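Local coordinates for DNA repair protein RAD7 (Saccharomyces cerevisiae, PDB 5ZB2) that works in the global genome repair complex that promotes nucleotide excision repair of damaged, nontranscribing DNA, and interacts with ELC1, at residues S170-L175 with Y196-Q201. Numbering follows the deposited sequence.
Sequences SLSNLL and YALLPQ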
ATOM      1  N   SER A 170      23.338 -13.695   7.024  1.00 37.58           N
ATOM      2  CA  SER A 170      22.277 -12.994   7.741  1.00 38.30           C
ATOM      3  C   SER A 170      22.430 -13.158   9.245  1.00 35.84           C
ATOM      4  O   SER A 170      22.192 -12.216  10.007  1.00 35.04           O
ATOM      5  CB  SER A 170      20.911 -13.513   7.290  1.00 35.47           C
ATOM      6  OG  SER A 170      20.845 -13.594   5.879  1.00 37.94           O
ATOM      7  N   LEU A 171      22.805 -14.359   9.691  1.00 33.24           N
ATOM      8  CA  LEU A 171      23.074 -14.578  11.108  1.00 37.10           C
ATOM      9  C   LEU A 171      24.211 -13.688  11.597  1.00 37.35           C
ATOM     10  O   LEU A 171      24.130 -13.105  12.686  1.00 37.22           O
ATOM     11  CB  LEU A 171      23.404 -16.050  11.350  1.00 36.28           C
ATOM     12  CG  LEU A 171      23.787 -16.430  12.781  1.00 36.24           C
ATOM     13  CD1 LEU A 171      22.627 -16.181  13.731  1.00 36.47           C
ATOM     14  CD2 LEU A 171      24.235 -17.876  12.843  1.00 36.41           C
ATOM     15  N   SER A 172      25.288 -13.578  10.811  1.00 36.56           N
ATOM     16  CA  SER A 172      26.395 -12.706  11.193  1.00 38.02           C
ATOM     17  C   SER A 172      25.934 -11.260  11.343  1.00 38.96           C
ATOM     18  O   SER A 172      26.319 -10.576  12.298  1.00 35.82           O
ATOM     19  CB  SER A 172      27.521 -12.800  10.165  1.00 39.85           C
ATOM     20  OG  SER A 172      28.112 -14.085  10.176  1.00 43.26           O
ATOM     21  N   ASN A 173      25.105 -10.777  10.413  1.00 39.40           N
ATOM     22  CA  ASN A 173      24.626  -9.402  10.505  1.00 40.06           C
ATOM     23  C   ASN A 173      23.690  -9.211  11.693  1.00 37.82           C
ATOM     24  O   ASN A 173      23.652  -8.124  12.279  1.00 37.38           O
ATOM     25  CB  ASN A 173      23.930  -8.993   9.208  1.00 42.58           C
ATOM     26  CG  ASN A 173      24.872  -8.983   8.020  1.00 48.02           C
ATOM     27  OD1 ASN A 173      24.585  -9.575   6.981  1.00 48.50           O
ATOM     28  ND2 ASN A 173      26.006  -8.306   8.169  1.00 50.98           N
ATOM     29  N   LEU A 174      22.925 -10.240  12.059  1.00 35.92           N
ATOM     30  CA  LEU A 174      22.133 -10.166  13.282  1.00 36.69           C
ATOM     31  C   LEU A 174      23.036 -10.006  14.497  1.00 37.85           C
ATOM     32  O   LEU A 174      22.805  -9.145  15.355  1.00 35.29           O
ATOM     33  CB  LEU A 174      21.268 -11.416  13.432  1.00 36.45           C
ATOM     34  CG  LEU A 174      20.625 -11.600  14.812  1.00 36.53           C
ATOM     35  CD1 LEU A 174      19.715 -10.428  15.136  1.00 35.66           C
ATOM     36  CD2 LEU A 174      19.859 -12.913  14.896  1.00 33.77           C
ATOM     37  N   LEU A 175      24.070 -10.843  14.591  1.00 38.06           N
ATOM     38  CA  LEU A 175      24.935 -10.827  15.763  1.00 38.18           C
ATOM     39  C   LEU A 175      25.793  -9.571  15.795  1.00 38.67           C
ATOM     40  O   LEU A 175      25.945  -8.944  16.848  1.00 37.72           O
ATOM     41  CB  LEU A 175      25.808 -12.077  15.778  1.00 37.85           C
ATOM     42  CG  LEU A 175      25.043 -13.394  15.903  1.00 37.46           C
ATOM     43  CD1 LEU A 175      25.989 -14.577  15.783  1.00 37.10           C
ATOM     44  CD2 LEU A 175      24.275 -13.447  17.213  1.00 35.03           C
ATOM     45  N   TYR A 196      26.561 -22.042  13.871  1.00 36.71           N
ATOM     46  CA  TYR A 196      26.102 -21.971  15.253  1.00 35.98           C
ATOM     47  C   TYR A 196      27.248 -21.692  16.216  1.00 36.73           C
ATOM     48  O   TYR A 196      27.007 -21.241  17.342  1.00 34.04           O
ATOM     49  CB  TYR A 196      25.399 -23.273  15.638  1.00 35.82           C
ATOM     50  CG  TYR A 196      24.139 -23.538  14.844  1.00 35.54           C
ATOM     51  CD1 TYR A 196      22.921 -22.993  15.231  1.00 32.43           C
ATOM     52  CD2 TYR A 196      24.168 -24.338  13.711  1.00 36.24           C
ATOM     53  CE1 TYR A 196      21.763 -23.238  14.506  1.00 34.62           C
ATOM     54  CE2 TYR A 196      23.020 -24.587  12.979  1.00 35.60           C
ATOM     55  CZ  TYR A 196      21.820 -24.035  13.382  1.00 34.28           C
ATOM     56  OH  TYR A 196      20.682 -24.287  12.648  1.00 36.64           O
ATOM     57  N   ALA A 197      28.487 -21.936  15.788  1.00 36.67           N
ATOM     58  CA  ALA A 197      29.651 -21.709  16.633  1.00 39.57           C
ATOM     59  C   ALA A 197      29.875 -20.235  16.948  1.00 39.74           C
ATOM     60  O   ALA A 197      30.640 -19.924  17.866  1.00 42.73           O
ATOM     61  CB  ALA A 197      30.894 -22.289  15.959  1.00 39.10           C
ATOM     62  N   LEU A 198      29.242 -19.322  16.211  1.00 38.17           N
ATOM     63  CA  LEU A 198      29.407 -17.898  16.484  1.00 40.89           C
ATOM     64  C   LEU A 198      28.597 -17.428  17.686  1.00 40.11           C
ATOM     65  O   LEU A 198      28.876 -16.345  18.214  1.00 38.68           O
ATOM     66  CB  LEU A 198      29.005 -17.070  15.257  1.00 39.93           C
ATOM     67  CG  LEU A 198      29.819 -17.284  13.981  1.00 46.67           C
ATOM     68  CD1 LEU A 198      29.210 -16.510  12.823  1.00 46.05           C
ATOM     69  CD2 LEU A 198      31.272 -16.878  14.184  1.00 49.60           C
ATOM     70  N   LEU A 199      27.606 -18.204  18.129  1.00 38.19           N
ATOM     71  CA  LEU A 199      26.728 -17.733  19.199  1.00 38.25           C
ATOM     72  C   LEU A 199      27.483 -17.437  20.490  1.00 37.42           C
ATOM     73  O   LEU A 199      27.231 -16.380  21.093  1.00 37.23           O
ATOM     74  CB  LEU A 199      25.599 -18.743  19.434  1.00 37.93           C
ATOM     75  CG  LEU A 199      24.659 -19.052  18.252  1.00 38.11           C
ATOM     76  CD1 LEU A 199      23.492 -19.921  18.706  1.00 37.20           C
ATOM     77  CD2 LEU A 199      24.137 -17.790  17.579  1.00 38.01           C
ATOM     78  N   PRO A 200      28.394 -18.288  20.972  1.00 38.95           N
ATOM     79  CA  PRO A 200      29.085 -17.959  22.233  1.00 41.18           C
ATOM     80  C   PRO A 200      29.872 -16.661  22.173  1.00 40.94           C
ATOM     81  O   PRO A 200      30.046 -16.009  23.209  1.00 44.08           O
ATOM     82  CB  PRO A 200      30.006 -19.170  22.462  1.00 39.98           C
ATOM     83  CG  PRO A 200      29.419 -20.269  21.654  1.00 38.86           C
ATOM     84  CD  PRO A 200      28.796 -19.609  20.457  1.00 38.68           C
ATOM     85  N   GLN A 201      30.340 -16.254  20.989  1.00 42.71           N
ATOM     86  CA  GLN A 201      31.107 -15.016  20.878  1.00 43.37           C
ATOM     87  C   GLN A 201      30.235 -13.790  21.119  1.00 43.27           C
ATOM     88  O   GLN A 201      30.666 -12.838  21.781  1.00 41.65           O
ATOM     89  CB  GLN A 201      31.755 -14.916  19.497  1.00 44.65           C
ATOM     90  CG  GLN A 201      32.663 -16.069  19.133  1.00 48.68           C
ATOM     91  CD  GLN A 201      33.421 -15.816  17.847  1.00 51.74           C
ATOM     92  OE1 GLN A 201      33.639 -14.668  17.456  1.00 53.52           O
ATOM     93  NE2 GLN A 201      33.823 -16.888  17.178  1.00 54.23           N
TER
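Leu175 reaches from helix 168-178 to Leu198 and Leu199 chiefly through its methyl CD1, which touches both residues. Leu175 CD1 lies 3.9 Å from Leu198 CB, at the root of that side chain, and 4.1 Å from Leu199 CD2, at the end of the next. The two approaches differ in direction: the Leu175 side chain crosses that of Leu198 at a slant, but that of Leu199 nearly at a right angle. In Leu175, CG stands anti to the carbonyl carbon (chi1 -63°) and the CA-CB bond already aims at 196-201, which carries CD1 up against both leucines.

Leu199 takes a different route. Its CA-CB bond runs alongside the facing helix, but with CD1 anti to CA (chi2 -172°) the other branch, CD2, is the one turned toward that helix, where it also meets Leu171 CD1 in a looser approach of 4.4 Å. Leu171, Leu175 and Leu199 are all buried, and Leu199 additionally touches Leu185 of strand 184-188 and Leu230 of helix 224-234.

Toward the partly exposed side, Leu198 points its CA-CB bond at helix 168-178 and lays CD1 3.8 Å from Ser172 OG. This is a van der Waals contact, since a methyl group offers the hydroxyl no polar partner; OG instead makes a weak hydrogen bond to Asp168 O, one turn earlier in its own helix.

The contact buries 225 Å² in total, with CA separations of 7.9 Å for Leu175 and Leu199 and 8.0 Å for Ser172 and Leu198. Such leucine-to-leucine packing between helix 168-178 and the partly helical 196-201, which follow strands 157-161 and 184-188 respectively, outside a row of parallel strands, is characteristic of the leucine-rich repeat solenoid in the C-terminal part of Rad7.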